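Local coordinates for protein WZI (Escherichia coli, PDB 2YNK) that probably binds capsular polysaccharide as an outer-membrane beta-barrel lectin that underpins group 1 capsule assembly, at residues A[416-419]-A[425-428]. Residues are numbered along the deposited sequence; the frame is centred on the assembly and turned at random.
Sequences GWSG and VRLN
G419 and L427 exchange two backbone hydrogen bonds: G419 N gives to L427 O at 3.0 Å, and L427 N gives to G419 O at 2.9 Å, both nearly straight. They make this an antiparallel hydrogen-bonded pair; the next pair, S418 with N428, is non-hydrogen-bonded. There the CA of S418 sends a C-H...O contact to L427 O at 3.5 Å.

On the face of S418, R426 reaches across to the neighbouring strand. Its chain runs extended from CG to NE (chi3 -172°), carrying the guanidinium to G419, and the turn at its end (chi4 76°) lays it flat, with G419 N above the centre of its plane. S418 OG lies 3.0 Å from both NE and NH2, beside their edge but out of the plane, so both hydrogen bonds are bent and weak; a short hydroxyl suits so close a place. The cation's firmer ties are a salt bridge to D420 and a hydrogen bond to N381 O.

The other face is mostly apolar. The W417 indole lies over G419, with no side chain to obstruct it, and gives its N-H to Q382, while CD2 of L427 meets its edge at CZ3, 4.1 Å away. Both residues touch a bound dodecane. Polar side chains probably toward the barrel interior, aromatic and aliphatic ones toward the lipid, on a tight antiparallel hairpin: this is the pattern of an outer-membrane beta-barrel.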
loop_
_atom_site.group_PDB
_atom_site.type_symbol
_atom_site.label_atom_id
_atom_site.label_comp_id
_atom_site.label_asym_id
_atom_site.label_seq_id
_atom_site.Cartn_x
_atom_site.Cartn_y
_atom_site.Cartn_z
ATOM N N GLY A 416 -6.666 -11.820 13.759
ATOM C CA GLY A 416 -7.735 -11.149 13.033
ATOM C C GLY A 416 -8.844 -12.096 12.607
ATOM O O GLY A 416 -8.619 -13.291 12.422
ATOM N N TRP A 417 -10.051 -11.550 12.481
ATOM C CA TRP A 417 -11.174 -12.259 11.877
ATOM C C TRP A 417 -11.974 -11.306 11.039
ATOM O O TRP A 417 -12.253 -10.168 11.459
ATOM C CB TRP A 417 -12.069 -12.903 12.922
ATOM C CG TRP A 417 -13.293 -13.537 12.315
ATOM C CD1 TRP A 417 -13.403 -14.810 11.771
ATOM C CD2 TRP A 417 -14.624 -12.941 12.146
ATOM N NE1 TRP A 417 -14.672 -15.039 11.297
ATOM C CE2 TRP A 417 -15.451 -13.961 11.492
ATOM C CE3 TRP A 417 -15.193 -11.720 12.460
ATOM C CZ2 TRP A 417 -16.780 -13.742 11.191
ATOM C CZ3 TRP A 417 -16.540 -11.507 12.147
ATOM C CH2 TRP A 417 -17.313 -12.497 11.525
ATOM N N SER A 418 -12.329 -11.779 9.845
ATOM C CA SER A 418 -13.107 -11.034 8.870
ATOM C C SER A 418 -14.293 -11.914 8.510
ATOM O O SER A 418 -14.137 -13.125 8.336
ATOM C CB SER A 418 -12.240 -10.761 7.638
ATOM O OG SER A 418 -12.858 -9.874 6.715
ATOM N N GLY A 419 -15.482 -11.331 8.431
ATOM C CA GLY A 419 -16.664 -12.115 8.067
ATOM C C GLY A 419 -17.931 -11.322 7.813
ATOM O O GLY A 419 -18.154 -10.275 8.425
ATOM N N VAL A 425 -23.301 -6.977 4.812
ATOM C CA VAL A 425 -22.645 -6.190 5.844
ATOM C C VAL A 425 -21.473 -6.970 6.428
ATOM O O VAL A 425 -21.676 -7.981 7.102
ATOM C CB VAL A 425 -23.607 -5.818 6.992
ATOM C CG1 VAL A 425 -22.910 -4.868 7.964
ATOM C CG2 VAL A 425 -24.891 -5.194 6.455
ATOM N N ARG A 426 -20.253 -6.485 6.182
ATOM C CA ARG A 426 -19.029 -7.171 6.617
ATOM C C ARG A 426 -18.364 -6.509 7.820
ATOM O O ARG A 426 -18.272 -5.290 7.916
ATOM C CB ARG A 426 -18.013 -7.252 5.475
ATOM C CG ARG A 426 -16.872 -8.224 5.739
ATOM C CD ARG A 426 -15.997 -8.400 4.514
ATOM N NE ARG A 426 -15.005 -9.471 4.661
ATOM C CZ ARG A 426 -15.270 -10.774 4.586
ATOM N NH1 ARG A 426 -16.508 -11.200 4.408
ATOM N NH2 ARG A 426 -14.299 -11.664 4.725
ATOM N N LEU A 427 -17.858 -7.361 8.698
ATOM C CA LEU A 427 -17.286 -6.983 9.967
ATOM C C LEU A 427 -15.816 -7.415 9.990
ATOM O O LEU A 427 -15.493 -8.513 9.544
ATOM C CB LEU A 427 -18.080 -7.700 11.060
ATOM C CG LEU A 427 -17.862 -7.371 12.535
ATOM C CD1 LEU A 427 -18.177 -5.910 12.832
ATOM C CD2 LEU A 427 -18.723 -8.300 13.375
ATOM N N ASN A 428 -14.936 -6.551 10.502
ATOM C CA ASN A 428 -13.489 -6.826 10.554
ATOM C C ASN A 428 -12.937 -6.577 11.936
ATOM O O ASN A 428 -12.831 -5.433 12.354
ATOM C CB ASN A 428 -12.723 -5.940 9.560
ATOM C CG ASN A 428 -12.552 -6.598 8.199
ATOM O OD1 ASN A 428 -13.518 -7.101 7.602
ATOM N ND2 ASN A 428 -11.324 -6.595 7.694
#